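Local coordinates for enolase from the environmental genome shotgun sequencing of the Sargasso Sea (PDB 2QGY), which is of unknown function but binds a magnesium ion and belongs to the enolase superfamily, probably acting on a carboxylate substrate through a metal-stabilised enolate, at residues A[310-315]-A[342-347]; A[122-127]-A[358-363]. All blocks are in the same frame, centred on the assembly; numbering follows the deposited sequence.

Contact 1. Residues A[310-315]-A[342-347]; sequences SASAML and ELPFDI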
loop_
_atom_site.group_PDB
_atom_site.type_symbol
_atom_site.label_atom_id
_atom_site.label_comp_id
_atom_site.label_asym_id
_atom_site.label_seq_id
_atom_site.Cartn_x
_atom_site.Cartn_y
_atom_site.Cartn_z
ATOM N N SER A 310 7.215 -4.140 19.118
ATOM C CA SER A 310 7.292 -5.037 17.937
ATOM C C SER A 310 8.041 -6.334 18.233
ATOM O O SER A 310 7.559 -7.425 17.876
ATOM C CB SER A 310 7.966 -4.341 16.772
ATOM O OG SER A 310 7.185 -3.269 16.300
ATOM N N ALA A 311 9.205 -6.241 18.869
ATOM C CA ALA A 311 9.956 -7.477 19.169
ATOM C C ALA A 311 9.145 -8.413 20.066
ATOM O O ALA A 311 9.135 -9.630 19.850
ATOM C CB ALA A 311 11.375 -7.187 19.763
ATOM N N SER A 312 8.468 -7.873 21.080
ATOM C CA SER A 312 7.675 -8.732 21.963
ATOM C C SER A 312 6.541 -9.428 21.235
ATOM O O SER A 312 6.314 -10.620 21.434
ATOM C CB SER A 312 7.119 -7.943 23.144
ATOM O OG SER A 312 6.446 -8.836 24.016
ATOM N N ALA A 313 5.818 -8.691 20.388
ATOM C CA ALA A 313 4.753 -9.299 19.572
ATOM C C ALA A 313 5.334 -10.414 18.696
ATOM O O ALA A 313 4.761 -11.521 18.599
ATOM C CB ALA A 313 4.100 -8.229 18.702
ATOM N N MET A 314 6.478 -10.140 18.082
ATOM C CA MET A 314 7.105 -11.119 17.197
ATOM C C MET A 314 7.415 -12.400 17.981
ATOM O O MET A 314 7.113 -13.509 17.535
ATOM C CB MET A 314 8.401 -10.538 16.594
ATOM C CG MET A 314 9.229 -11.523 15.680
ATOM S SD MET A 314 10.799 -10.915 15.109
ATOM C CE MET A 314 11.673 -10.633 16.655
ATOM N N LEU A 315 8.060 -12.248 19.126
ATOM C CA LEU A 315 8.436 -13.415 19.928
ATOM C C LEU A 315 7.217 -14.210 20.361
ATOM O O LEU A 315 7.205 -15.461 20.273
ATOM C CB LEU A 315 9.305 -13.004 21.132
ATOM C CG LEU A 315 10.622 -12.304 20.804
ATOM C CD1 LEU A 315 11.357 -11.970 22.091
ATOM C CD2 LEU A 315 11.501 -13.178 19.864
ATOM N N GLU A 342 11.800 -1.679 29.822
ATOM C CA GLU A 342 12.368 -2.834 30.528
ATOM C C GLU A 342 11.954 -4.056 29.724
ATOM O O GLU A 342 10.858 -4.594 29.886
ATOM C CB GLU A 342 11.873 -2.875 31.989
ATOM C CG GLU A 342 12.392 -1.687 32.809
ATOM C CD GLU A 342 11.728 -1.490 34.194
ATOM O OE1 GLU A 342 11.893 -0.376 34.742
ATOM O OE2 GLU A 342 11.038 -2.403 34.736
ATOM N N LEU A 343 12.817 -4.458 28.796
ATOM C CA LEU A 343 12.416 -5.417 27.753
ATOM C C LEU A 343 11.834 -6.703 28.314
ATOM O O LEU A 343 12.360 -7.242 29.291
ATOM C CB LEU A 343 13.592 -5.757 26.834
ATOM C CG LEU A 343 14.291 -4.596 26.134
ATOM C CD1 LEU A 343 15.364 -5.142 25.193
ATOM C CD2 LEU A 343 13.305 -3.721 25.376
ATOM N N PRO A 344 10.738 -7.204 27.699
ATOM C CA PRO A 344 10.063 -8.390 28.249
ATOM C C PRO A 344 10.670 -9.731 27.794
ATOM O O PRO A 344 10.004 -10.774 27.832
ATOM C CB PRO A 344 8.641 -8.227 27.714
ATOM C CG PRO A 344 8.819 -7.605 26.393
ATOM C CD PRO A 344 10.049 -6.697 26.494
ATOM N N PHE A 345 11.923 -9.707 27.366
ATOM C CA PHE A 345 12.621 -10.916 26.983
ATOM C C PHE A 345 14.103 -10.729 27.271
ATOM O O PHE A 345 14.582 -9.597 27.386
ATOM C CB PHE A 345 12.383 -11.203 25.482
ATOM C CG PHE A 345 12.794 -10.069 24.581
ATOM C CD1 PHE A 345 14.095 -9.985 24.084
ATOM C CD2 PHE A 345 11.875 -9.076 24.220
ATOM C CE1 PHE A 345 14.490 -8.897 23.248
ATOM C CE2 PHE A 345 12.260 -8.008 23.385
ATOM C CZ PHE A 345 13.572 -7.923 22.903
ATOM N N ASP A 346 14.818 -11.851 27.379
ATOM C CA ASP A 346 16.263 -11.880 27.498
ATOM C C ASP A 346 16.820 -12.679 26.335
ATOM O O ASP A 346 16.339 -13.784 26.069
ATOM C CB ASP A 346 16.635 -12.584 28.799
ATOM C CG ASP A 346 16.352 -11.734 30.009
ATOM O OD1 ASP A 346 17.087 -10.744 30.187
ATOM O OD2 ASP A 346 15.404 -12.056 30.768
ATOM N N ILE A 347 17.799 -12.123 25.626
ATOM C CA ILE A 347 18.484 -12.866 24.565
ATOM C C ILE A 347 19.578 -13.636 25.287
ATOM O O ILE A 347 20.425 -13.029 25.957
ATOM C CB ILE A 347 19.114 -11.935 23.496
ATOM C CG1 ILE A 347 18.060 -10.972 22.871
ATOM C CG2 ILE A 347 19.978 -12.758 22.466
ATOM C CD1 ILE A 347 16.927 -11.571 22.113
HETATM O O HOH W 1 8.470 -10.961 24.801
#
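Helix 310-315 and strand 345-347 run nearly perpendicular, at 85° with their axes 10.7 Å apart at closest approach, and Ser312 and Pro344 bring their CA atoms nearest together. The strand turns Phe345 toward the helix, and its ring is the main surface the helix meets. Leu315, one helical turn after Ala311, comes at the ring roughly perpendicular to the phenylalanine side chain and sets a single methyl over one face: CD1 lies 3.9 Å from the centroid of the Phe345 ring, 29° off the normal, a CH-pi contact. The methyl sits toward the root of the ring, since Leu315 CD1 is 3.4 Å from Phe345 CG and also touches Phe345 CB. At the far end of the ring Ala311 CB approaches obliquely, 3.8 Å from Phe345 CE2 and nearly as close to Phe345 CZ. With CG lodged between its backbone N and carbonyl carbon (chi1 57°), Phe345 directs its ring to the helix side, where Leu315 CD1 and Ala311 CB meet it.

Beside the ring, Ser312 adds a polar contact. Its OG packs against Pro344 CG, with 3.6 Å between Ser312 OG and that carbon. It also accepts a hydrogen bond from a water, 3.0 Å from Ser312 OG, which makes a weak second bond to Pro344 O. The strongest partner of this buried hydroxyl is the backbone oxygen of Leu360.

Here helix 309-320 of the C-terminal barrel domain meets a beta-hairpin formed by strands 345-348 and 351-354. Backbone hydrogen bonds join Pro344 to Asn355 and Asp346 to His353, while Leu315 also touches Ala352 and Ile354, so the helix packs against both strands of the hairpin.

Contact 2. Residues A[122-127]-A[358-363]; sequences LPLNSL and AGLGIV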
loop_
_atom_site.group_PDB
_atom_site.type_symbol
_atom_site.label_atom_id
_atom_site.label_comp_id
_atom_site.label_asym_id
_atom_site.label_seq_id
_atom_site.Cartn_x
_atom_site.Cartn_y
_atom_site.Cartn_z
ATOM N N LEU A 122 -3.058 -13.278 30.984
ATOM C CA LEU A 122 -2.228 -14.271 30.340
ATOM C C LEU A 122 -1.247 -13.624 29.364
ATOM O O LEU A 122 -1.601 -12.664 28.690
ATOM C CB LEU A 122 -3.105 -15.277 29.581
ATOM C CG LEU A 122 -3.866 -16.367 30.358
ATOM C CD1 LEU A 122 -4.705 -17.175 29.381
ATOM C CD2 LEU A 122 -2.910 -17.278 31.100
ATOM N N PRO A 123 -0.029 -14.178 29.261
ATOM C CA PRO A 123 0.841 -13.688 28.184
ATOM C C PRO A 123 0.215 -13.953 26.820
ATOM O O PRO A 123 -0.571 -14.887 26.664
ATOM C CB PRO A 123 2.135 -14.475 28.359
ATOM C CG PRO A 123 1.835 -15.583 29.317
ATOM C CD PRO A 123 0.600 -15.241 30.068
ATOM N N LEU A 124 0.565 -13.125 25.837
ATOM C CA LEU A 124 -0.080 -13.209 24.526
ATOM C C LEU A 124 0.038 -14.614 23.907
ATOM O O LEU A 124 -0.931 -15.141 23.319
ATOM C CB LEU A 124 0.515 -12.152 23.596
ATOM C CG LEU A 124 0.062 -12.217 22.142
ATOM C CD1 LEU A 124 -1.475 -12.183 22.029
ATOM C CD2 LEU A 124 0.700 -11.062 21.393
ATOM N N ASN A 125 1.197 -15.241 24.046
ATOM C CA ASN A 125 1.380 -16.545 23.406
ATOM C C ASN A 125 0.370 -17.575 23.933
ATOM O O ASN A 125 -0.102 -18.423 23.177
ATOM C CB ASN A 125 2.838 -17.045 23.382
ATOM C CG ASN A 125 3.515 -17.101 24.769
ATOM O OD1 ASN A 125 2.904 -16.830 25.783
ATOM N ND2 ASN A 125 4.802 -17.497 24.786
ATOM N N SER A 126 0.005 -17.450 25.203
ATOM C CA SER A 126 -1.015 -18.310 25.828
ATOM C C SER A 126 -2.429 -18.070 25.307
ATOM O O SER A 126 -3.289 -18.970 25.382
ATOM C CB SER A 126 -0.967 -18.179 27.355
ATOM O OG SER A 126 0.183 -18.836 27.871
ATOM N N LEU A 127 -2.684 -16.869 24.773
ATOM C CA LEU A 127 -3.909 -16.584 24.042
ATOM C C LEU A 127 -3.887 -17.170 22.643
ATOM O O LEU A 127 -4.930 -17.397 22.034
ATOM C CB LEU A 127 -4.119 -15.073 23.903
ATOM C CG LEU A 127 -4.468 -14.203 25.108
ATOM C CD1 LEU A 127 -5.063 -12.881 24.569
ATOM C CD2 LEU A 127 -5.441 -14.836 26.084
ATOM N N ALA A 358 1.527 -10.620 31.635
ATOM C CA ALA A 358 0.320 -10.569 30.840
ATOM C C ALA A 358 0.536 -9.797 29.519
ATOM O O ALA A 358 1.309 -8.829 29.472
ATOM C CB ALA A 358 -0.819 -9.943 31.651
ATOM N N GLY A 359 -0.181 -10.223 28.474
ATOM C CA GLY A 359 -0.121 -9.567 27.155
ATOM C C GLY A 359 1.295 -9.578 26.622
ATOM O O GLY A 359 1.936 -10.611 26.611
ATOM N N LEU A 360 1.798 -8.416 26.200
ATOM C CA LEU A 360 3.154 -8.317 25.668
ATOM C C LEU A 360 4.193 -8.022 26.729
ATOM O O LEU A 360 5.391 -7.916 26.430
ATOM C CB LEU A 360 3.228 -7.176 24.637
ATOM C CG LEU A 360 2.277 -7.287 23.455
ATOM C CD1 LEU A 360 2.280 -5.916 22.709
ATOM C CD2 LEU A 360 2.748 -8.432 22.549
ATOM N N GLY A 361 3.747 -7.818 27.962
ATOM C CA GLY A 361 4.707 -7.628 29.054
ATOM C C GLY A 361 5.470 -6.316 28.968
ATOM O O GLY A 361 6.581 -6.208 29.496
ATOM N N ILE A 362 4.877 -5.312 28.333
ATOM C CA ILE A 362 5.567 -4.034 28.093
ATOM C C ILE A 362 5.583 -3.171 29.370
ATOM O O ILE A 362 4.542 -2.921 29.988
ATOM C CB ILE A 362 4.967 -3.274 26.881
ATOM C CG1 ILE A 362 5.146 -4.109 25.599
ATOM C CG2 ILE A 362 5.549 -1.858 26.747
ATOM C CD1 ILE A 362 6.569 -4.333 25.199
ATOM N N VAL A 363 6.773 -2.722 29.726
ATOM C CA VAL A 363 6.972 -1.753 30.789
ATOM C C VAL A 363 7.779 -0.624 30.183
ATOM O O VAL A 363 8.973 -0.775 29.946
ATOM C CB VAL A 363 7.760 -2.379 31.975
ATOM C CG1 VAL A 363 8.055 -1.327 33.076
ATOM C CG2 VAL A 363 7.004 -3.569 32.590
#
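Leu122 O receives the shortest polar bond of this contact, from Gly359 N at 2.8 Å, with the N-H pointing almost straight at the oxygen, 169° at the hydrogen. The bond belongs to a single beta bridge between Pro123 and Gly359, which joins the segment entering helix 124-128 to a type II' beta turn running from Ala358 to Gly361. Its other half is Leu124 N to Gly359 O, 3.0 Å and more bent at 153°. Gly359 thus uses both its N-H and its carbonyl on the two residues flanking Pro123, whose ring nitrogen has no hydrogen to offer. Beside the first bond, Ala358 CA makes a CA-H...O contact with Leu122 O at 3.6 Å.

Gly359 has positive phi (59°) at the second position of the turn, a conformation that favours glycine. The turn is closed within its own segment by Gly361 N bonding to Ala358 O.

In the enolase superfamily the N-terminal domain packs against the barrel; here the chain that follows helix 99-120 is bridged to the barrel-side loop between strand 351-354 and helix 366-371. Helix 99-120 covers the join, with Asp114 OD1 accepting from Leu360 N, Trp113 touching Leu124 and Ile110 touching Leu360. From helix 309-320, His316 ND1 is hydrogen-bonded to Asn125 N.

The Leu124 and Leu360 side chains run alongside each other in the same direction. An extended first torsion sends the methyls of Leu124 toward Leu360, while Leu124 CB rests 3.7 Å from Gly359 O. The two side chains meet through one methyl each, Leu124 CD2 against Leu360 CD2 at 3.5 Å.

From the N terminus the chain first reaches 122-127, leaves it to build most of the barrel, and returns 231 residues later at 358-363, where contact 2 closes that long loop. Contact 1 is nested within it: 310-315 and, 27 residues on, 342-347 come together before the outer loop closes. The two centres are about 10 Å apart and the contacts touch directly. Val363 O probably accepts a hydrogen bond from Glu342 N, while Pro344 packs on Leu360 and Gly361. Together they tie the chain after helix 99-120, helix 309-320 and the hairpin to one another.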